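Local coordinates for DNA translocase coupling protein (PDB 6O1W) that probably binds DNA and ATP, as a coupling protein of plasmid conjugation related to the FtsK/SpoIIIE translocases, at residues I94-W100 against Q337-F343; F192-V196 against Y259-L263; P295-G300 against R326-G332. All blocks are in the same frame, centred on the assembly; numbering follows the deposited sequence.

Contact 1 of 3, residues I94-W100 against Q337-F343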
# COMPACT_ATOMS: atom_id res chain seq x y z
N ILE A 94 4.30 -16.35 -2.31
CA ILE A 94 3.16 -15.42 -2.35
C ILE A 94 2.65 -15.45 -3.78
O ILE A 94 3.47 -15.58 -4.69
CB ILE A 94 3.42 -13.96 -1.82
CG1 ILE A 94 4.65 -13.29 -2.43
CG2 ILE A 94 3.49 -13.92 -0.30
CD1 ILE A 94 4.92 -11.90 -1.86
N PRO A 95 1.33 -15.31 -4.04
CA PRO A 95 0.85 -15.36 -5.42
C PRO A 95 1.34 -14.22 -6.29
O PRO A 95 1.77 -13.19 -5.78
CB PRO A 95 -0.68 -15.34 -5.26
CG PRO A 95 -0.95 -15.71 -3.85
CD PRO A 95 0.21 -15.16 -3.09
N LYS A 96 1.27 -14.41 -7.61
CA LYS A 96 1.67 -13.39 -8.59
C LYS A 96 0.40 -12.78 -9.21
O LYS A 96 0.46 -11.85 -10.01
CB LYS A 96 2.59 -13.99 -9.67
CG LYS A 96 3.91 -14.51 -9.13
CD LYS A 96 4.92 -14.73 -10.26
CE LYS A 96 6.31 -15.00 -9.74
NZ LYS A 96 7.34 -14.91 -10.81
N TYR A 97 -0.76 -13.35 -8.82
CA TYR A 97 -2.09 -12.94 -9.21
C TYR A 97 -3.04 -13.44 -8.15
O TYR A 97 -3.00 -14.62 -7.79
CB TYR A 97 -2.49 -13.48 -10.59
CG TYR A 97 -3.87 -13.04 -11.03
CD1 TYR A 97 -4.18 -11.69 -11.20
CD2 TYR A 97 -4.86 -13.98 -11.32
CE1 TYR A 97 -5.44 -11.28 -11.63
CE2 TYR A 97 -6.12 -13.58 -11.76
CZ TYR A 97 -6.41 -12.23 -11.90
OH TYR A 97 -7.65 -11.85 -12.35
N LEU A 98 -3.88 -12.54 -7.63
CA LEU A 98 -4.80 -12.87 -6.56
C LEU A 98 -6.10 -12.11 -6.80
O LEU A 98 -6.23 -10.95 -6.36
CB LEU A 98 -4.15 -12.50 -5.22
CG LEU A 98 -4.87 -12.81 -3.95
CD1 LEU A 98 -4.88 -14.31 -3.67
CD2 LEU A 98 -4.23 -12.06 -2.81
N PRO A 99 -7.04 -12.71 -7.56
CA PRO A 99 -8.31 -12.01 -7.83
C PRO A 99 -9.11 -11.79 -6.56
O PRO A 99 -9.09 -12.63 -5.67
CB PRO A 99 -9.05 -12.97 -8.78
CG PRO A 99 -8.43 -14.31 -8.54
CD PRO A 99 -7.01 -14.05 -8.19
N TRP A 100 -9.84 -10.67 -6.49
CA TRP A 100 -10.73 -10.40 -5.38
C TRP A 100 -11.87 -11.42 -5.40
O TRP A 100 -12.27 -11.88 -6.46
CB TRP A 100 -11.33 -8.99 -5.49
CG TRP A 100 -12.48 -8.77 -4.54
CD1 TRP A 100 -13.81 -8.77 -4.83
CD2 TRP A 100 -12.39 -8.72 -3.10
NE1 TRP A 100 -14.55 -8.64 -3.68
CE2 TRP A 100 -13.70 -8.62 -2.60
CE3 TRP A 100 -11.32 -8.76 -2.19
CZ2 TRP A 100 -13.97 -8.50 -1.24
CZ3 TRP A 100 -11.59 -8.64 -0.84
CH2 TRP A 100 -12.91 -8.55 -0.38
N GLN A 337 6.24 -7.63 2.52
CA GLN A 337 5.86 -7.76 1.13
C GLN A 337 4.53 -8.54 1.07
O GLN A 337 4.33 -9.48 1.84
CB GLN A 337 7.00 -8.50 0.35
CG GLN A 337 6.74 -8.63 -1.14
CD GLN A 337 7.85 -9.27 -1.97
OE1 GLN A 337 8.91 -9.74 -1.52
NE2 GLN A 337 7.59 -9.32 -3.23
N PHE A 338 3.62 -8.14 0.18
CA PHE A 338 2.36 -8.86 -0.01
C PHE A 338 1.87 -8.66 -1.44
O PHE A 338 2.25 -7.66 -2.08
CB PHE A 338 1.27 -8.38 0.99
CG PHE A 338 0.54 -7.10 0.63
CD1 PHE A 338 1.13 -5.86 0.86
CD2 PHE A 338 -0.75 -7.14 0.11
CE1 PHE A 338 0.44 -4.67 0.57
CE2 PHE A 338 -1.43 -5.96 -0.20
CZ PHE A 338 -0.83 -4.73 0.02
N GLN A 339 0.96 -9.57 -1.89
CA GLN A 339 0.27 -9.50 -3.17
C GLN A 339 -1.11 -8.93 -2.91
O GLN A 339 -1.89 -9.52 -2.18
CB GLN A 339 0.12 -10.90 -3.82
CG GLN A 339 -0.44 -10.89 -5.27
CD GLN A 339 0.41 -10.13 -6.27
OE1 GLN A 339 1.63 -10.02 -6.14
NE2 GLN A 339 -0.22 -9.58 -7.31
N ALA A 340 -1.40 -7.80 -3.53
CA ALA A 340 -2.68 -7.12 -3.41
C ALA A 340 -3.72 -7.80 -4.27
O ALA A 340 -3.40 -8.29 -5.35
CB ALA A 340 -2.53 -5.67 -3.86
N PHE A 341 -4.97 -7.78 -3.81
CA PHE A 341 -6.11 -8.30 -4.57
C PHE A 341 -6.29 -7.49 -5.83
O PHE A 341 -6.13 -6.26 -5.82
CB PHE A 341 -7.42 -8.15 -3.77
CG PHE A 341 -7.54 -9.02 -2.55
CD1 PHE A 341 -7.47 -10.40 -2.65
CD2 PHE A 341 -7.79 -8.46 -1.31
CE1 PHE A 341 -7.56 -11.21 -1.51
CE2 PHE A 341 -7.92 -9.27 -0.17
CZ PHE A 341 -7.81 -10.64 -0.28
N TYR A 342 -6.63 -8.16 -6.93
CA TYR A 342 -6.94 -7.43 -8.15
C TYR A 342 -8.45 -7.37 -8.15
O TYR A 342 -9.13 -8.40 -8.16
CB TYR A 342 -6.36 -8.05 -9.43
CG TYR A 342 -6.72 -7.23 -10.66
CD1 TYR A 342 -6.24 -5.94 -10.83
CD2 TYR A 342 -7.61 -7.73 -11.61
CE1 TYR A 342 -6.64 -5.15 -11.92
CE2 TYR A 342 -7.98 -6.97 -12.72
CZ TYR A 342 -7.50 -5.68 -12.86
OH TYR A 342 -7.89 -4.93 -13.95
N PHE A 343 -8.96 -6.15 -7.95
CA PHE A 343 -10.39 -5.84 -7.88
C PHE A 343 -10.68 -5.13 -9.18
O PHE A 343 -10.09 -4.09 -9.46
CB PHE A 343 -10.67 -4.93 -6.66
CG PHE A 343 -12.12 -4.54 -6.48
CD1 PHE A 343 -12.63 -3.40 -7.09
CD2 PHE A 343 -12.97 -5.30 -5.70
CE1 PHE A 343 -13.96 -3.03 -6.93
CE2 PHE A 343 -14.30 -4.93 -5.53
CZ PHE A 343 -14.80 -3.82 -6.17
O HOH W 1 -2.99 -9.72 -7.61

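Contact 2 of 3, residues F192-V196 against Y259-L263. With BGC (beta-D-glucopyranose), chain E.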
# COMPACT_ATOMS: atom_id res chain seq x y z
N PHE A 192 -15.00 18.82 2.65
CA PHE A 192 -14.06 18.74 3.77
C PHE A 192 -14.46 19.60 4.97
O PHE A 192 -14.15 19.23 6.10
CB PHE A 192 -12.61 19.01 3.32
CG PHE A 192 -12.06 17.77 2.65
CD1 PHE A 192 -11.69 16.65 3.40
CD2 PHE A 192 -11.93 17.71 1.26
CE1 PHE A 192 -11.18 15.51 2.78
CE2 PHE A 192 -11.44 16.55 0.63
CZ PHE A 192 -11.09 15.45 1.39
N LYS A 193 -15.15 20.72 4.73
CA LYS A 193 -15.69 21.55 5.81
C LYS A 193 -16.85 20.77 6.49
O LYS A 193 -16.93 20.73 7.70
CB LYS A 193 -16.15 22.92 5.26
CG LYS A 193 -16.86 23.81 6.28
CD LYS A 193 -15.96 24.15 7.45
CE LYS A 193 -16.52 25.31 8.22
NZ LYS A 193 -16.43 25.10 9.69
N TYR A 194 -17.68 20.07 5.71
CA TYR A 194 -18.72 19.22 6.26
C TYR A 194 -18.13 18.07 7.14
O TYR A 194 -18.65 17.82 8.23
CB TYR A 194 -19.58 18.62 5.13
CG TYR A 194 -20.41 17.44 5.60
CD1 TYR A 194 -21.51 17.63 6.44
CD2 TYR A 194 -20.05 16.14 5.29
CE1 TYR A 194 -22.25 16.54 6.91
CE2 TYR A 194 -20.79 15.05 5.74
CZ TYR A 194 -21.87 15.25 6.58
OH TYR A 194 -22.56 14.17 7.08
N LEU A 195 -17.11 17.35 6.62
CA LEU A 195 -16.48 16.21 7.30
C LEU A 195 -15.80 16.63 8.59
O LEU A 195 -15.88 15.90 9.58
CB LEU A 195 -15.48 15.51 6.38
CG LEU A 195 -16.01 14.77 5.15
CD1 LEU A 195 -14.84 14.40 4.23
CD2 LEU A 195 -16.82 13.52 5.55
N VAL A 196 -15.15 17.80 8.60
CA VAL A 196 -14.51 18.37 9.80
C VAL A 196 -15.57 18.73 10.88
O VAL A 196 -15.34 18.48 12.06
CB VAL A 196 -13.56 19.53 9.39
CG1 VAL A 196 -13.54 20.66 10.42
CG2 VAL A 196 -12.17 19.01 9.15
N TYR A 259 -8.37 21.36 6.68
CA TYR A 259 -9.46 20.44 7.01
C TYR A 259 -9.02 18.97 7.00
O TYR A 259 -9.41 18.22 7.88
CB TYR A 259 -10.69 20.63 6.11
CG TYR A 259 -11.30 22.02 6.07
CD1 TYR A 259 -11.37 22.82 7.21
CD2 TYR A 259 -11.93 22.48 4.91
CE1 TYR A 259 -12.00 24.06 7.19
CE2 TYR A 259 -12.54 23.73 4.88
CZ TYR A 259 -12.57 24.52 6.01
OH TYR A 259 -13.19 25.74 5.96
N THR A 260 -8.20 18.58 6.01
CA THR A 260 -7.68 17.21 5.85
C THR A 260 -6.79 16.82 7.02
O THR A 260 -6.95 15.72 7.56
CB THR A 260 -6.99 17.03 4.49
OG1 THR A 260 -7.94 17.31 3.47
CG2 THR A 260 -6.49 15.60 4.27
N SER A 261 -5.90 17.75 7.44
CA SER A 261 -4.97 17.59 8.56
C SER A 261 -5.70 17.38 9.85
O SER A 261 -5.37 16.44 10.57
CB SER A 261 -4.07 18.82 8.69
OG SER A 261 -3.18 18.88 7.58
N THR A 262 -6.71 18.23 10.14
CA THR A 262 -7.57 18.16 11.34
C THR A 262 -8.32 16.82 11.33
O THR A 262 -8.40 16.15 12.37
CB THR A 262 -8.53 19.36 11.36
OG1 THR A 262 -7.75 20.55 11.39
CG2 THR A 262 -9.51 19.34 12.55
N LEU A 263 -8.85 16.43 10.16
CA LEU A 263 -9.57 15.17 10.03
C LEU A 263 -8.65 14.00 10.35
O LEU A 263 -8.99 13.20 11.20
CB LEU A 263 -10.10 14.98 8.62
CG LEU A 263 -11.58 15.12 8.35
CD1 LEU A 263 -11.88 14.66 6.93
CD2 LEU A 263 -12.43 14.35 9.38
C2 BGC E . -24.28 15.73 3.25
C3 BGC E . -24.49 17.24 3.35
C4 BGC E . -23.19 17.97 3.04
C5 BGC E . -22.64 17.52 1.69
C6 BGC E . -21.28 18.10 1.38
C1 BGC E . -23.73 15.39 1.87
O1 BGC E . -23.53 14.02 1.77
O2 BGC E . -25.51 15.05 3.49
O3 BGC E . -24.98 17.59 4.64
O4 BGC E . -23.39 19.38 3.02
O5 BGC E . -22.50 16.09 1.66
O6 BGC E . -20.79 17.61 0.14

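Contact 3 of 3, residues P295-G300 against R326-G332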
# COMPACT_ATOMS: atom_id res chain seq x y z
N PRO A 295 -1.34 6.14 9.47
CA PRO A 295 -0.46 5.03 9.88
C PRO A 295 -0.25 3.90 8.88
O PRO A 295 0.80 3.28 8.94
CB PRO A 295 -1.11 4.51 11.16
CG PRO A 295 -2.55 4.84 10.99
CD PRO A 295 -2.60 6.14 10.26
N VAL A 296 -1.24 3.57 8.03
CA VAL A 296 -1.09 2.46 7.09
C VAL A 296 -0.48 2.97 5.80
O VAL A 296 -1.00 3.92 5.20
CB VAL A 296 -2.43 1.73 6.80
CG1 VAL A 296 -2.22 0.60 5.81
CG2 VAL A 296 -3.08 1.20 8.08
N ARG A 297 0.62 2.34 5.35
CA ARG A 297 1.24 2.68 4.07
C ARG A 297 1.28 1.44 3.22
O ARG A 297 1.74 0.36 3.65
CB ARG A 297 2.67 3.22 4.22
CG ARG A 297 2.88 4.23 5.34
CD ARG A 297 2.32 5.61 5.03
NE ARG A 297 2.26 6.40 6.25
CZ ARG A 297 3.33 6.93 6.84
NH1 ARG A 297 4.53 6.82 6.29
NH2 ARG A 297 3.20 7.57 7.99
N ILE A 298 0.81 1.60 2.01
CA ILE A 298 0.85 0.58 0.98
C ILE A 298 1.70 1.21 -0.12
O ILE A 298 1.36 2.28 -0.61
CB ILE A 298 -0.55 0.09 0.54
CG1 ILE A 298 -1.27 -0.62 1.72
CG2 ILE A 298 -0.40 -0.89 -0.62
CD1 ILE A 298 -2.81 -0.64 1.64
N CYS A 299 2.85 0.60 -0.43
CA CYS A 299 3.77 1.16 -1.40
C CYS A 299 4.16 0.20 -2.52
O CYS A 299 4.58 -0.93 -2.25
CB CYS A 299 5.00 1.73 -0.71
SG CYS A 299 5.99 2.84 -1.75
N GLY A 300 4.00 0.65 -3.75
CA GLY A 300 4.38 -0.11 -4.94
C GLY A 300 5.86 0.06 -5.18
O GLY A 300 6.57 0.70 -4.41
N ARG A 326 2.15 -6.41 -6.69
CA ARG A 326 3.06 -6.73 -5.58
C ARG A 326 3.41 -5.43 -4.84
O ARG A 326 3.83 -4.45 -5.44
CB ARG A 326 4.31 -7.45 -6.10
CG ARG A 326 5.22 -7.98 -4.99
CD ARG A 326 4.52 -9.02 -4.13
NE ARG A 326 4.11 -10.23 -4.86
CZ ARG A 326 4.93 -11.18 -5.30
NH1 ARG A 326 6.24 -11.06 -5.15
NH2 ARG A 326 4.44 -12.26 -5.90
N PHE A 327 3.18 -5.41 -3.53
CA PHE A 327 3.40 -4.18 -2.77
C PHE A 327 4.11 -4.44 -1.48
O PHE A 327 4.19 -5.58 -1.05
CB PHE A 327 2.00 -3.58 -2.41
CG PHE A 327 1.30 -2.85 -3.52
CD1 PHE A 327 0.56 -3.53 -4.47
CD2 PHE A 327 1.43 -1.47 -3.64
CE1 PHE A 327 -0.02 -2.85 -5.54
CE2 PHE A 327 0.82 -0.78 -4.70
CZ PHE A 327 0.12 -1.48 -5.65
N LEU A 328 4.54 -3.33 -0.83
CA LEU A 328 5.00 -3.28 0.55
C LEU A 328 3.87 -2.71 1.44
O LEU A 328 3.21 -1.73 1.10
CB LEU A 328 6.26 -2.43 0.72
CG LEU A 328 7.51 -2.96 0.00
CD1 LEU A 328 8.61 -1.98 0.11
CD2 LEU A 328 7.95 -4.29 0.58
N PHE A 329 3.70 -3.32 2.59
CA PHE A 329 2.75 -2.90 3.61
C PHE A 329 3.58 -2.47 4.82
O PHE A 329 4.39 -3.24 5.32
CB PHE A 329 1.83 -4.07 4.03
CG PHE A 329 0.82 -3.72 5.11
CD1 PHE A 329 -0.40 -3.14 4.78
CD2 PHE A 329 1.07 -4.01 6.45
CE1 PHE A 329 -1.34 -2.85 5.77
CE2 PHE A 329 0.11 -3.75 7.43
CZ PHE A 329 -1.08 -3.15 7.09
N LYS A 330 3.32 -1.27 5.31
CA LYS A 330 3.95 -0.75 6.51
C LYS A 330 2.88 -0.19 7.47
O LYS A 330 2.09 0.66 7.08
CB LYS A 330 5.03 0.29 6.17
CG LYS A 330 5.71 0.85 7.41
CD LYS A 330 6.91 1.69 7.11
CE LYS A 330 7.82 1.70 8.32
NZ LYS A 330 8.36 3.06 8.61
N LEU A 331 2.85 -0.71 8.69
CA LEU A 331 2.00 -0.27 9.82
C LEU A 331 2.88 -0.38 11.04
O LEU A 331 3.20 -1.47 11.48
CB LEU A 331 0.71 -1.11 10.00
CG LEU A 331 -0.20 -0.71 11.19
CD1 LEU A 331 -0.50 0.75 11.23
CD2 LEU A 331 -1.51 -1.44 11.14
N GLY A 332 3.29 0.76 11.55
CA GLY A 332 4.22 0.81 12.66
C GLY A 332 5.64 0.71 12.12
O GLY A 332 5.93 1.24 11.04
O HOH W 2 2.87 3.43 10.63

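Contact 1 of 3, residues I94-W100 against Q337-F343
An aromatic cluster of Trp100, Phe341 and Phe343 closes one end of this contact, next to Val144, which binds ATP in another structure of the protein. The indole takes part in two different ways. Its six-membered ring drives the CE3-CZ3 edge onto the face of Phe341 in a T-shaped pair (planes at 83°), with Trp100 CE3 3.7 Å from Phe341 CD2. Its five-membered ring instead offers a face to the edge of Phe343, whose CD2 comes within 3.7 Å of Trp100 CD1; the planes stand at 60°. Trp100 NE1 bonds to Asp102, and Trp151 adds another ring to the group.

Beside the cluster the two backbones form a single beta bridge, Pro99 with Tyr342, next to strand 334-340 of the P-loop NTPase sheet. Tyr342 N donates to Leu98 O at 2.9 Å, and Trp100 N to Tyr342 O at 2.9 Å. Leu98 turns inward, laying CD2 3.6 Å from Phe341 CD1.

Toward the other end, Gln339 bends at chi2 (61°), and its amide rises against the backbone of Pro95 and Lys96. Gln339 OE1 and Pro95 O, both acceptors, lie 3.2 Å apart, a closeness probably tolerated because the guanidinium of Arg326 donates to both. Gln339 NE2 gives to Lys324 O and, at 2.8 Å, to a water that also accepts from Leu98 N and donates to Ala340 O, bridging the two backbones where they are not directly bonded.

Contact 2 of 3, residues F192-V196 against Y259-L263
Val196 pushes its CG2 methyl into a hollow between Tyr259, Thr262 and Leu263, closest to Tyr259 O (3.1 Å), a tight fit with chi1 (144°) off the staggered positions. The bump in the other direction is Leu263: its CD1 reaches Leu195 CB at 3.7 Å and meets the edge of the Phe192 ring at Phe192 CD1. Closer to the start of both segments, Phe192 CB and Tyr259 CB abut at 3.8 Å, while Thr260 OG1, bonded to Ile256 O of its own helix, sits over one face of the Phe192 ring.

Tyr259 lies flat along the flank of the first helix. Lys193 CA stands over the tyrosine face in a CH-pi contact, 4.1 Å from the ring centroid, and the bend of the lysine at chi2 (61°) brings CD alongside Tyr259 OH before NZ goes on to a salt bridge with Asp197.

No hydrogen bond joins the short segments, whose axes cross at 27°, roughly parallel, and come within 9.3 Å. Tyr194 turns away from the interface and lays a ring face against a glucose also held by Tyr161 and Gln180. Helices 185-209 and 247-266 thus pack together, and Phe192 and Leu195 carry the first of them onto strand 229-233.

Contact 3 of 3, residues P295-G300 against R326-G332
Arg297 and Lys330 face each other as a hydrogen-bonded antiparallel pair, each backbone N giving to the other's O at 2.8 Å. Two residues on, Cys299 and Leu328 repeat the pattern; the bond from Leu328 N to Cys299 O is almost straight at 178°. Between them lies the non-hydrogen-bonded pair Ile298 and Phe329, where Ile298 CA also approaches Leu328 O as a CA-H...O contact of 3.3 Å.

On the face carrying Val296, Ile298 and Phe329, the side chains interlock along the strands. Phe329 swings its ring to Val296 because chi1 (179°) sets CG opposite the backbone N; CE1 lies 3.6 Å from Val296 CG1, while CD1 meets Ile298 CG1. The Phe327 ring leans across the Cys299-Gly300 peptide: CD2 is 3.6 Å from Ile298 CG2, and because Gly300 has no side chain, CE2 can come within 3.6 Å of Gly300 CA. At the far end Leu331 CD1 packs on Pro295 CB, and a water bridges the two segments by donating to Pro295 O and accepting from Gly332 N.

The opposite face is held from the next shell. Arg297 NH1 bonds to Val311 O and Lys330 NZ to Leu312 O, so the two cations, 5.8 Å apart from NH1 to NZ, each rest on a carbonyl at the end of helix 305-312, which probably eases their repulsion. Leu312 also covers Cys299 and Leu328.

Within the mixed sheet, strand 296-299 sits between 326-331 and the parallel strand 132-135, which leads into the Walker A loop. Phe327 touches that loop and Ala340 of strand 334-340, while Phe329 packs on Ile122 and Ile124 of strand 121-125 and touches a bound glucose.

How the contacts relate
Contacts 1 and 3 belong to one sheet: strands 326-331 and 334-340 are consecutive and adjacent, and the centres of the two contacts lie about 14 Å apart. Arg326 of strand 326-331 joins them. Both border the ATP site: contact 1 holds Ala340, an ATP-site residue, and in contact 3 the Phe327 side chain lies about 4 Å from Gly141. No nucleotide is bound here. Contact 2 packs helices at a distance, its centre about 33 Å from that of contact 1 and about 24 Å from that of contact 3. Contacts 2 and 3 each include a residue of a different glucose pocket, Tyr194 and Phe329 respectively. The chain is the part of a longer membrane protein that carries its FtsK/SpoIIIE-family region.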